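Local coordinates for protein 361aa long hypothetical D-aminopeptidase (Pyrococcus horikoshii, PDB 2DRH) that is of unproven function but belongs to the S58 peptidase family and so may act as an aminopeptidase, at residues 180-185 / 331-336; 97-102 / 147-152; 213-218 / 342-347; 54-59 / 159-164; 34-39 / 43-48. All blocks are in the same frame, centred on the assembly; numbering follows the deposited sequence.

Interaction 1. Residues 180-185 / 331-336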
# COMPACT_ATOMS: atom_id res chain seq x y z
N GLU A 180 20.04 23.85 6.38
CA GLU A 180 21.38 24.26 6.80
C GLU A 180 21.38 25.41 7.80
O GLU A 180 22.33 26.19 7.89
CB GLU A 180 22.25 24.55 5.58
CG GLU A 180 22.43 23.29 4.75
CD GLU A 180 23.29 23.49 3.52
OE1 GLU A 180 24.52 23.66 3.66
OE2 GLU A 180 22.72 23.47 2.41
N PHE A 181 20.29 25.49 8.54
CA PHE A 181 20.11 26.45 9.63
C PHE A 181 19.79 25.48 10.76
O PHE A 181 19.64 24.28 10.53
CB PHE A 181 18.91 27.37 9.38
CG PHE A 181 19.16 28.44 8.35
CD1 PHE A 181 20.16 29.39 8.55
CD2 PHE A 181 18.37 28.52 7.21
CE1 PHE A 181 20.37 30.41 7.62
CE2 PHE A 181 18.57 29.54 6.27
CZ PHE A 181 19.57 30.48 6.47
N LYS A 182 19.70 25.97 11.99
CA LYS A 182 19.39 25.07 13.09
C LYS A 182 17.95 24.61 12.93
O LYS A 182 17.07 25.42 12.63
CB LYS A 182 19.56 25.78 14.43
CG LYS A 182 19.38 24.87 15.63
CD LYS A 182 20.49 23.82 15.71
CE LYS A 182 20.22 22.82 16.83
NZ LYS A 182 18.90 22.15 16.63
N GLY A 183 17.71 23.31 13.10
CA GLY A 183 16.37 22.78 12.99
C GLY A 183 15.84 22.45 14.38
O GLY A 183 16.38 22.93 15.37
N GLY A 184 14.80 21.62 14.45
CA GLY A 184 14.25 21.24 15.75
C GLY A 184 12.74 21.05 15.81
O GLY A 184 12.12 20.61 14.84
N ILE A 185 12.16 21.37 16.96
CA ILE A 185 10.72 21.22 17.16
C ILE A 185 9.98 22.50 16.78
O ILE A 185 10.40 23.60 17.13
CB ILE A 185 10.40 20.90 18.64
CG1 ILE A 185 11.07 19.58 19.05
CG2 ILE A 185 8.89 20.83 18.86
CD1 ILE A 185 10.53 18.35 18.34
N ARG A 331 17.79 28.08 18.26
CA ARG A 331 18.89 28.97 18.62
C ARG A 331 20.17 28.37 18.06
O ARG A 331 20.32 27.15 18.03
CB ARG A 331 18.99 29.08 20.14
CG ARG A 331 19.41 27.79 20.83
CD ARG A 331 19.39 27.94 22.34
NE ARG A 331 19.87 26.74 23.02
CZ ARG A 331 21.13 26.29 22.97
NH1 ARG A 331 22.05 26.96 22.27
NH2 ARG A 331 21.47 25.19 23.61
N THR A 332 21.10 29.21 17.61
CA THR A 332 22.37 28.74 17.05
C THR A 332 22.96 27.65 17.94
O THR A 332 22.74 27.64 19.15
CB THR A 332 23.38 29.90 16.94
OG1 THR A 332 22.92 30.85 15.97
CG2 THR A 332 24.77 29.39 16.53
N MET A 333 23.73 26.74 17.34
CA MET A 333 24.33 25.65 18.10
C MET A 333 25.53 24.98 17.45
O MET A 333 25.53 24.69 16.25
CB MET A 333 23.28 24.59 18.40
CG MET A 333 23.85 23.36 19.07
SD MET A 333 22.57 22.24 19.61
CE MET A 333 21.97 23.15 21.05
N ASP A 334 26.54 24.71 18.27
CA ASP A 334 27.75 24.05 17.80
C ASP A 334 27.66 22.59 18.23
O ASP A 334 26.92 22.26 19.16
CB ASP A 334 28.99 24.68 18.43
CG ASP A 334 29.07 24.43 19.92
OD1 ASP A 334 28.16 24.86 20.65
OD2 ASP A 334 30.04 23.79 20.36
N GLY A 335 28.40 21.72 17.56
CA GLY A 335 28.35 20.32 17.90
C GLY A 335 29.65 19.59 17.61
O GLY A 335 30.72 20.20 17.57
N ARG A 336 29.55 18.29 17.40
CA ARG A 336 30.72 17.46 17.13
C ARG A 336 31.57 18.04 16.01
O ARG A 336 31.04 18.60 15.04
CB ARG A 336 30.28 16.03 16.79
CG ARG A 336 29.43 15.87 15.53
CD ARG A 336 30.30 15.50 14.33
NE ARG A 336 29.51 14.89 13.25
CZ ARG A 336 30.04 14.36 12.16
NH1 ARG A 336 31.36 14.36 11.99
NH2 ARG A 336 29.25 13.83 11.23
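Lys182 starts with CG anti to its own backbone N (chi1 -175°), then bends at chi2 (66°) and again at chi4 (57°), a folded course that carries its methylenes past the 331-336 backbone before the ammonium turns back. Met333 CB points at the lysine from the backbone, and with CG anti to N the chain carries SD alongside Lys182 CE. Along the way Lys182 CG lies 3.4 Å from Arg331 O, and farther out Lys182 CE comes to 3.7 Å from Met333 SD and 3.9 Å from Met333 CB. The two side chains cross obliquely, so the greasy part of the lysine does the packing. No hydrogen bond joins the two segments. The charged tip is buried and held by carbonyls: Lys182 NZ donates to Gly183 O at 2.9 Å, approaching from above the carbonyl plane, and also to Thr174 O and Met176 O. Several bonds thus fix the rotation of the ammonium and probably offset the cost of burying it. With a leucine in its place, those three carbonyl oxygens would probably lose their shared donor, and Met333 would lose the CE methylene beside its sulfur. The arrangement is that of two small beta hairpins, 177-178 with 181-182 and 333-334 with 340-341, meeting through the Lys182 side chain and a backbone bond between Lys182 and Tyr342.

Interaction 2. Residues 97-102 / 147-152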
# COMPACT_ATOMS: atom_id res chain seq x y z
N ILE A 97 6.77 8.79 20.75
CA ILE A 97 8.13 9.16 21.09
C ILE A 97 8.98 9.47 19.87
O ILE A 97 8.95 8.75 18.86
CB ILE A 97 8.82 8.03 21.90
CG1 ILE A 97 7.98 7.69 23.13
CG2 ILE A 97 10.22 8.47 22.33
CD1 ILE A 97 7.89 8.81 24.15
N LEU A 98 9.75 10.54 19.98
CA LEU A 98 10.64 10.97 18.92
C LEU A 98 12.04 11.06 19.52
O LEU A 98 12.20 11.46 20.67
CB LEU A 98 10.22 12.34 18.39
CG LEU A 98 8.73 12.50 18.04
CD1 LEU A 98 8.49 13.86 17.40
CD2 LEU A 98 8.30 11.39 17.10
N THR A 99 13.04 10.65 18.74
CA THR A 99 14.43 10.71 19.19
C THR A 99 15.35 10.56 17.98
O THR A 99 14.90 10.68 16.85
CB THR A 99 14.73 9.62 20.23
OG1 THR A 99 16.03 9.87 20.79
CG2 THR A 99 14.69 8.22 19.61
N ASN A 100 16.64 10.32 18.21
CA ASN A 100 17.54 10.18 17.07
C ASN A 100 17.50 8.77 16.50
O ASN A 100 17.12 7.81 17.19
CB ASN A 100 18.98 10.58 17.46
CG ASN A 100 19.64 9.59 18.39
OD1 ASN A 100 19.97 8.47 18.00
ND2 ASN A 100 19.84 10.00 19.64
N THR A 101 17.90 8.65 15.25
CA THR A 101 17.88 7.36 14.55
C THR A 101 18.42 6.17 15.33
O THR A 101 17.76 5.13 15.42
CB THR A 101 18.64 7.44 13.22
OG1 THR A 101 18.22 8.61 12.51
CG2 THR A 101 18.34 6.20 12.36
N LEU A 102 19.62 6.30 15.88
CA LEU A 102 20.24 5.19 16.60
C LEU A 102 19.75 4.96 18.02
O LEU A 102 20.17 3.99 18.66
CB LEU A 102 21.76 5.34 16.59
CG LEU A 102 22.52 4.73 15.39
CD1 LEU A 102 21.77 4.95 14.11
CD2 LEU A 102 23.91 5.35 15.32
N ARG A 147 24.82 6.84 21.35
CA ARG A 147 23.54 6.52 21.98
C ARG A 147 23.47 7.11 23.38
O ARG A 147 23.46 6.39 24.38
CB ARG A 147 23.33 5.00 22.03
CG ARG A 147 23.13 4.38 20.65
CD ARG A 147 23.96 3.11 20.48
NE ARG A 147 23.16 1.90 20.58
CZ ARG A 147 23.64 0.67 20.50
NH1 ARG A 147 24.95 0.46 20.32
NH2 ARG A 147 22.82 -0.36 20.59
N HIS A 148 23.41 8.43 23.45
CA HIS A 148 23.38 9.12 24.74
C HIS A 148 22.00 9.17 25.38
O HIS A 148 21.87 9.41 26.58
CB HIS A 148 23.98 10.51 24.56
CG HIS A 148 25.38 10.47 24.04
ND1 HIS A 148 26.43 9.94 24.77
CD2 HIS A 148 25.90 10.80 22.84
CE1 HIS A 148 27.52 9.94 24.03
NE2 HIS A 148 27.23 10.46 22.85
N VAL A 149 20.96 8.92 24.59
CA VAL A 149 19.61 8.90 25.12
C VAL A 149 19.52 7.70 26.05
O VAL A 149 19.96 6.61 25.70
CB VAL A 149 18.56 8.71 24.02
CG1 VAL A 149 17.21 8.39 24.64
CG2 VAL A 149 18.47 9.95 23.15
N LYS A 150 18.97 7.90 27.25
CA LYS A 150 18.83 6.81 28.19
C LYS A 150 17.36 6.47 28.36
O LYS A 150 16.49 7.33 28.19
CB LYS A 150 19.43 7.18 29.56
CG LYS A 150 20.93 7.44 29.53
CD LYS A 150 21.50 7.56 30.94
CE LYS A 150 21.72 6.19 31.58
NZ LYS A 150 20.50 5.32 31.60
N ARG A 151 17.07 5.21 28.68
CA ARG A 151 15.71 4.78 28.86
C ARG A 151 14.92 5.67 29.83
O ARG A 151 13.76 5.97 29.57
CB ARG A 151 15.67 3.31 29.31
CG ARG A 151 16.48 2.99 30.56
CD ARG A 151 16.71 1.49 30.66
NE ARG A 151 15.46 0.74 30.59
CZ ARG A 151 15.37 -0.54 30.23
NH1 ARG A 151 16.47 -1.22 29.90
NH2 ARG A 151 14.19 -1.15 30.20
N GLU A 152 15.56 6.10 30.91
CA GLU A 152 14.88 6.95 31.89
C GLU A 152 14.45 8.27 31.26
O GLU A 152 13.47 8.88 31.70
CB GLU A 152 15.77 7.30 33.09
CG GLU A 152 16.57 6.17 33.68
CD GLU A 152 17.89 5.96 32.97
OE1 GLU A 152 17.88 5.44 31.84
OE2 GLU A 152 18.93 6.35 33.54
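From Thr99, near the end of strand 96-100, to Leu102 just beyond it, the chain draws closer to the loop leading into helix 151-160, with CA atoms 8.1 Å apart at Thr99 and Val149 but 6.5 Å apart at Leu102 and Arg147, and no backbone bond between them. Val149 fills the wider part. Its CG2 branch, anti to the carbonyl carbon, meets Thr99 OG1 at 3.4 Å and Asn100 ND2 at 3.8 Å, so a methyl lies against two polar atoms. Both have their bonds elsewhere: Thr99 OG1 with Gly51 O, Asn100 ND2 with Thr50 OG1. At the narrow end Arg147 CG packs 3.6 Å from Leu102 O, and bends at chi2 and chi3 steer the rest of the chain to the subunit boundary. There its guanidinium makes salt bridges with Asp113 and Glu109 of the second subunit, where Arg151 of that subunit also lies close; the acids probably offset the like charges. Strand 96-100 runs between strands 48-56 and 132-136, and Ile97 touches both helix 104-118 and helix 151-160, while Val149 reaches across to Val52 on strand 48-56.

Interaction 3. Residues 213-218 / 342-347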
# COMPACT_ATOMS: atom_id res chain seq x y z
N GLU A 213 19.23 26.59 -0.11
CA GLU A 213 18.49 27.29 -1.15
C GLU A 213 17.06 26.85 -1.42
O GLU A 213 16.35 27.51 -2.19
CB GLU A 213 19.27 27.27 -2.47
CG GLU A 213 19.98 25.95 -2.75
CD GLU A 213 21.05 25.65 -1.73
OE1 GLU A 213 21.93 26.51 -1.52
OE2 GLU A 213 21.02 24.55 -1.13
N ASP A 214 16.61 25.75 -0.81
CA ASP A 214 15.24 25.31 -1.04
C ASP A 214 14.25 26.11 -0.20
O ASP A 214 13.12 26.36 -0.62
CB ASP A 214 15.08 23.82 -0.72
CG ASP A 214 15.99 22.93 -1.55
OD1 ASP A 214 16.20 23.22 -2.75
OD2 ASP A 214 16.49 21.93 -1.00
N LEU A 215 14.68 26.52 0.99
CA LEU A 215 13.84 27.25 1.93
C LEU A 215 12.87 28.25 1.30
O LEU A 215 13.26 29.23 0.66
CB LEU A 215 14.71 27.95 2.98
CG LEU A 215 13.99 28.69 4.13
CD1 LEU A 215 13.00 27.76 4.83
CD2 LEU A 215 15.02 29.21 5.11
N THR A 216 11.58 27.98 1.51
CA THR A 216 10.52 28.82 0.98
C THR A 216 9.61 29.22 2.14
O THR A 216 9.02 28.36 2.80
CB THR A 216 9.69 28.05 -0.05
OG1 THR A 216 10.59 27.45 -1.00
CG2 THR A 216 8.73 28.99 -0.77
N ILE A 217 9.50 30.53 2.40
CA ILE A 217 8.66 31.00 3.51
C ILE A 217 7.53 31.87 3.00
O ILE A 217 7.75 32.99 2.56
CB ILE A 217 9.49 31.79 4.55
CG1 ILE A 217 10.58 30.89 5.14
CG2 ILE A 217 8.57 32.29 5.67
CD1 ILE A 217 11.41 31.55 6.23
N ALA A 218 6.32 31.34 3.07
CA ALA A 218 5.14 32.06 2.61
C ALA A 218 5.34 32.46 1.16
O ALA A 218 4.99 33.57 0.76
CB ALA A 218 4.90 33.30 3.48
N TYR A 342 23.49 27.87 12.43
CA TYR A 342 23.00 29.12 12.97
C TYR A 342 21.50 29.25 12.82
O TYR A 342 20.93 28.81 11.83
CB TYR A 342 23.68 30.31 12.29
CG TYR A 342 25.17 30.36 12.50
CD1 TYR A 342 26.03 29.61 11.71
CD2 TYR A 342 25.71 31.17 13.50
CE1 TYR A 342 27.41 29.65 11.92
CE2 TYR A 342 27.08 31.22 13.71
CZ TYR A 342 27.93 30.46 12.92
OH TYR A 342 29.29 30.51 13.14
N ALA A 343 20.87 29.88 13.81
CA ALA A 343 19.44 30.08 13.79
C ALA A 343 19.09 31.05 12.67
O ALA A 343 19.83 32.00 12.41
CB ALA A 343 18.97 30.64 15.11
N LEU A 344 17.97 30.80 12.01
CA LEU A 344 17.52 31.66 10.92
C LEU A 344 17.44 33.11 11.43
O LEU A 344 16.71 33.40 12.38
CB LEU A 344 16.14 31.20 10.46
CG LEU A 344 15.48 31.90 9.27
CD1 LEU A 344 16.24 31.56 7.99
CD2 LEU A 344 14.03 31.44 9.18
N PRO A 345 18.19 34.03 10.81
CA PRO A 345 18.18 35.44 11.22
C PRO A 345 16.82 36.11 11.02
O PRO A 345 16.46 36.49 9.90
CB PRO A 345 19.28 36.06 10.35
CG PRO A 345 19.24 35.21 9.11
CD PRO A 345 19.14 33.82 9.70
N LYS A 346 16.08 36.28 12.12
CA LYS A 346 14.74 36.86 12.08
C LYS A 346 14.59 38.29 11.57
O LYS A 346 13.61 38.60 10.89
CB LYS A 346 14.09 36.70 13.46
CG LYS A 346 13.82 35.24 13.82
CD LYS A 346 13.26 35.05 15.23
CE LYS A 346 14.33 35.27 16.30
NZ LYS A 346 15.48 34.32 16.16
N GLU A 347 15.54 39.17 11.89
CA GLU A 347 15.47 40.55 11.42
C GLU A 347 15.78 40.57 9.93
O GLU A 347 15.26 41.39 9.18
CB GLU A 347 16.47 41.44 12.17
CG GLU A 347 16.10 41.70 13.61
CD GLU A 347 14.71 42.29 13.77
OE1 GLU A 347 14.38 43.24 13.02
OE2 GLU A 347 13.95 41.81 14.63
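Leu344 immediately precedes Pro345, the N-cap of the C-terminal helix 346-355, and plugs that helix start into the irregular loop 213-218 between strand 198-207 and helix 222-225. One leucine meets two residues of the loop, a branch for each. Leu344 CD1 rests 3.9 Å from Leu215 CD2, while Leu344 CD2 is 3.9 Å from Ile217 CD1. The first pair approaches on a slant; Ile217 and Leu344 reach toward each other tip to tip. Leu344 gets there with CG anti to the backbone N (chi1 -176°), which sends its forked end out toward the loop. Ile217 instead extends CG1 anti to its carbonyl carbon, with CD1 as the leading atom. Between these two apolar residues of the loop, Thr216 takes no part in the packing: its OG1 donates to Asp214 O at 2.8 Å, nearly along the C=O axis, tying its side chain back to the loop just before Leu215. Thr216 OG1 also has a weak hydrogen bond with Arg268 of the third subunit. The cluster continues into helix 309-328, where Leu327 touches both Leu215 and Leu344 and Ile324 touches Ile217, and into the C-terminal helix itself, where Leu349 meets Ile217 and Leu344. With methyls alone meeting across this contact, its strength probably comes from dispersion and the exclusion of water, and the turn of the three side chains from the fit of their shapes rather than from any directional bond.

Interaction 4. Residues 54-59 / 159-164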
# COMPACT_ATOMS: atom_id res chain seq x y z
N ALA A 54 8.12 13.55 23.80
CA ALA A 54 6.96 12.68 23.95
C ALA A 54 5.66 13.41 23.66
O ALA A 54 5.46 14.54 24.10
CB ALA A 54 6.94 12.11 25.36
N ILE A 55 4.77 12.77 22.90
CA ILE A 55 3.48 13.35 22.59
C ILE A 55 2.41 12.38 23.08
O ILE A 55 2.37 11.21 22.66
CB ILE A 55 3.27 13.58 21.05
CG1 ILE A 55 4.36 14.50 20.49
CG2 ILE A 55 1.90 14.22 20.80
CD1 ILE A 55 5.55 13.76 19.90
N LEU A 56 1.56 12.86 23.98
CA LEU A 56 0.48 12.05 24.54
C LEU A 56 -0.82 12.43 23.86
O LEU A 56 -1.18 13.61 23.82
CB LEU A 56 0.35 12.30 26.05
CG LEU A 56 1.46 11.82 26.98
CD1 LEU A 56 2.83 12.28 26.49
CD2 LEU A 56 1.19 12.35 28.39
N PRO A 57 -1.53 11.45 23.27
CA PRO A 57 -2.80 11.71 22.59
C PRO A 57 -3.81 12.38 23.53
O PRO A 57 -4.54 13.28 23.12
CB PRO A 57 -3.24 10.32 22.15
CG PRO A 57 -1.92 9.65 21.86
CD PRO A 57 -1.08 10.07 23.04
N HIS A 58 -3.85 11.91 24.77
CA HIS A 58 -4.73 12.47 25.80
C HIS A 58 -4.07 12.30 27.16
O HIS A 58 -2.89 11.94 27.24
CB HIS A 58 -6.13 11.83 25.76
CG HIS A 58 -6.15 10.35 25.97
ND1 HIS A 58 -5.88 9.76 27.19
CD2 HIS A 58 -6.42 9.34 25.11
CE1 HIS A 58 -5.99 8.45 27.07
NE2 HIS A 58 -6.31 8.16 25.82
N GLU A 59 -4.81 12.54 28.24
CA GLU A 59 -4.24 12.47 29.58
C GLU A 59 -4.43 11.19 30.41
O GLU A 59 -3.88 11.06 31.50
CB GLU A 59 -4.74 13.68 30.38
CG GLU A 59 -4.42 15.01 29.71
CD GLU A 59 -5.29 16.16 30.20
OE1 GLU A 59 -6.53 16.11 29.98
OE2 GLU A 59 -4.74 17.10 30.81
N LYS A 159 6.50 12.13 31.57
CA LYS A 159 5.98 12.74 32.79
C LYS A 159 6.09 14.27 32.81
O LYS A 159 5.50 14.93 33.66
CB LYS A 159 6.67 12.13 34.01
CG LYS A 159 6.30 10.65 34.18
CD LYS A 159 7.03 9.99 35.35
CE LYS A 159 6.56 8.55 35.52
NZ LYS A 159 7.27 7.86 36.64
N ARG A 160 6.83 14.83 31.85
CA ARG A 160 6.98 16.28 31.75
C ARG A 160 5.97 16.84 30.74
O ARG A 160 5.80 18.05 30.62
CB ARG A 160 8.38 16.66 31.26
CG ARG A 160 9.54 16.49 32.23
CD ARG A 160 10.82 16.96 31.54
NE ARG A 160 12.01 16.93 32.40
CZ ARG A 160 13.23 17.27 31.99
NH1 ARG A 160 13.43 17.66 30.74
NH2 ARG A 160 14.25 17.21 32.83
N ALA A 161 5.32 15.95 30.00
CA ALA A 161 4.36 16.37 28.98
C ALA A 161 3.24 17.24 29.53
O ALA A 161 2.65 16.93 30.56
CB ALA A 161 3.78 15.15 28.28
N ASP A 162 2.96 18.34 28.83
CA ASP A 162 1.87 19.22 29.24
C ASP A 162 1.46 20.15 28.10
O ASP A 162 1.98 20.04 26.98
CB ASP A 162 2.26 20.03 30.48
CG ASP A 162 3.19 21.18 30.18
OD1 ASP A 162 4.34 20.93 29.77
OD2 ASP A 162 2.76 22.35 30.35
N GLU A 163 0.52 21.04 28.39
CA GLU A 163 -0.02 21.99 27.42
C GLU A 163 1.05 22.91 26.82
O GLU A 163 1.18 23.03 25.60
CB GLU A 163 -1.10 22.86 28.09
CG GLU A 163 -2.31 22.09 28.63
CD GLU A 163 -1.94 20.97 29.60
OE1 GLU A 163 -1.12 21.20 30.52
OE2 GLU A 163 -2.49 19.86 29.45
N ASP A 164 1.79 23.58 27.69
CA ASP A 164 2.83 24.50 27.26
C ASP A 164 4.09 23.66 27.02
O ASP A 164 4.39 22.73 27.78
CB ASP A 164 3.07 25.54 28.36
CG ASP A 164 3.98 26.68 27.91
OD1 ASP A 164 3.58 27.46 27.02
OD2 ASP A 164 5.10 26.79 28.46
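Leu56 and Ala161 meet where an alpha/beta layer comes to an edge: strand 48-56 is ending, helix 151-160 has just ended, and the chain beyond the helix drops to the edge strand 28-36. Leu56 has CG anti to its carbonyl carbon (chi1 -69°) and then takes a chi2 of 51°, a combination uncommon for leucine. The result is that both methyls are presented to the other segment, with Ala161 CB 3.5 Å from Leu56 CD1 and 3.8 Å from Leu56 CD2. The one-carbon side chain is consistent with this close approach of the backbone. Ala54, two residues back on the strand, packs on Ala157 and Ile158 of the helix, and Leu56 also touches Pro95. Past Ala161, Asp162 makes a backbone bond with Val29 of strand 28-36, and Asp162 OD2 accepts from Asp164 N at 3.1 Å, a weak bond consistent with an Asx turn. The outer side of the contact is acidic. Glu59 sends its chain out extended beyond CG, whereas Glu163 folds at chi2, and the two side chains cross at about a right angle. Lys28, which touches both acids, and Arg18 beside Glu163 would probably offset much of the like charge. Their carboxylate planes stand 61° apart, with Glu59 OE2 3.8 Å from Glu163 OE2.

Interaction 5. Residues 34-39 / 43-48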
# COMPACT_ATOMS: atom_id res chain seq x y z
N LEU A 34 19.48 17.01 25.83
CA LEU A 34 20.81 16.55 26.20
C LEU A 34 21.91 17.28 25.45
O LEU A 34 22.15 17.04 24.26
CB LEU A 34 20.93 15.05 25.94
CG LEU A 34 19.85 14.24 26.64
CD1 LEU A 34 19.89 12.79 26.19
CD2 LEU A 34 20.04 14.38 28.16
N ILE A 35 22.59 18.18 26.16
CA ILE A 35 23.67 18.96 25.59
C ILE A 35 24.88 18.87 26.52
O ILE A 35 24.79 19.16 27.71
CB ILE A 35 23.25 20.44 25.44
CG1 ILE A 35 21.98 20.52 24.59
CG2 ILE A 35 24.40 21.25 24.82
CD1 ILE A 35 21.55 21.94 24.25
N LYS A 36 26.01 18.45 25.96
CA LYS A 36 27.23 18.30 26.74
C LYS A 36 28.46 18.14 25.85
O LYS A 36 28.42 17.47 24.83
CB LYS A 36 27.12 17.08 27.67
CG LYS A 36 28.45 16.61 28.24
CD LYS A 36 28.36 15.20 28.81
CE LYS A 36 29.73 14.69 29.22
NZ LYS A 36 30.71 14.71 28.08
N GLY A 37 29.56 18.77 26.26
CA GLY A 37 30.79 18.67 25.50
C GLY A 37 30.88 19.63 24.33
O GLY A 37 29.93 20.33 24.00
N LYS A 38 32.05 19.66 23.70
CA LYS A 38 32.28 20.53 22.56
C LYS A 38 33.55 20.09 21.84
O LYS A 38 34.35 19.33 22.39
CB LYS A 38 32.43 21.97 23.04
CG LYS A 38 33.57 22.14 24.05
CD LYS A 38 33.77 23.60 24.46
CE LYS A 38 34.91 23.71 25.48
NZ LYS A 38 35.16 25.11 25.92
N GLY A 39 33.72 20.56 20.61
CA GLY A 39 34.90 20.23 19.84
C GLY A 39 34.89 18.89 19.13
O GLY A 39 33.84 18.31 18.87
N PRO A 43 33.60 9.57 19.34
CA PRO A 43 32.54 8.56 19.21
C PRO A 43 32.28 7.74 20.46
O PRO A 43 33.14 7.00 20.93
CB PRO A 43 33.02 7.70 18.03
CG PRO A 43 34.51 7.91 18.02
CD PRO A 43 34.63 9.38 18.30
N GLY A 44 31.07 7.88 21.00
CA GLY A 44 30.70 7.17 22.20
C GLY A 44 30.74 8.07 23.41
O GLY A 44 30.17 7.76 24.46
N LYS A 45 31.42 9.21 23.27
CA LYS A 45 31.54 10.16 24.37
C LYS A 45 30.83 11.49 24.11
O LYS A 45 30.09 11.99 24.97
CB LYS A 45 33.02 10.40 24.67
CG LYS A 45 33.29 11.48 25.69
CD LYS A 45 34.79 11.69 25.89
CE LYS A 45 35.06 12.93 26.72
NZ LYS A 45 34.49 14.14 26.05
N GLY A 46 31.05 12.07 22.93
CA GLY A 46 30.42 13.34 22.61
C GLY A 46 31.17 14.08 21.53
O GLY A 46 32.07 13.52 20.91
N PRO A 47 30.84 15.36 21.27
CA PRO A 47 29.80 16.19 21.91
C PRO A 47 28.40 15.61 21.76
O PRO A 47 28.09 14.96 20.77
CB PRO A 47 29.94 17.53 21.19
CG PRO A 47 31.39 17.56 20.82
CD PRO A 47 31.63 16.17 20.32
N VAL A 48 27.55 15.85 22.76
CA VAL A 48 26.18 15.34 22.72
C VAL A 48 25.16 16.46 22.53
O VAL A 48 25.11 17.41 23.30
CB VAL A 48 25.84 14.57 24.01
CG1 VAL A 48 26.09 15.43 25.21
CG2 VAL A 48 24.38 14.13 23.99
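Val48 pairs with Lys36 through two backbone bonds, Lys36 N to Val48 O at 3.0 Å and Val48 N to Lys36 O at 2.8 Å, making an antiparallel hydrogen-bonded pair. Starting at Val48 CB, the nearest atom opposite is Lys36 O, 4.0 Å away. CG2, anti to the backbone N, meets Leu34 O at 3.7 Å and, a little farther off, Leu34 CB. CG1 takes the crowded position between N and the carbonyl carbon (chi1 55°) and is modelled only 3.1 Å from Lys36 CB, and just as close to Lys36 N and O, so the placing of this branch is doubtful. Next door, Pro47, after a cis peptide bond, lays its ring against the outgoing chain, with Pro47 CG 3.2 Å from Gly39 O and 3.5 Å from Lys38 C. At the solvent-facing end the ammonium groups of Lys36 and Lys45 approach, NZ to NZ, to 4.3 Å, like charges whose repulsion is probably screened by solvent. Were a glycine to stand here instead of Val48, the backbone pair could persist, but Leu34 and the neighbouring His148 would probably lose the apolar surface they pack on. A classic beta bulge at Lys45 and Gly46 precedes the pair, and the whole is a beta hairpin that joins strand 28-36, at the edge of its four-stranded mixed sheet, to strand 48-56.

From the N terminus, interaction 5 comes first, closing the short hairpin loop between strands 28-36 and 48-56. The far end of strand 48-56 then opens interaction 4, a loop of about a hundred residues that returns after helix 151-160; interaction 2 is nested inside it and ties the neighbouring strand 96-100 to the start of the same helix. Interaction 1 opens only after both have closed, and it crosses interaction 3, the segments alternating as 180-185, 213-218, 331-336, 342-347. These two touch directly, binding the C-terminal region to the middle of the chain. Met333 and Ile35 link interaction 1 to interaction 5, and His148 brings interaction 2 against interaction 5.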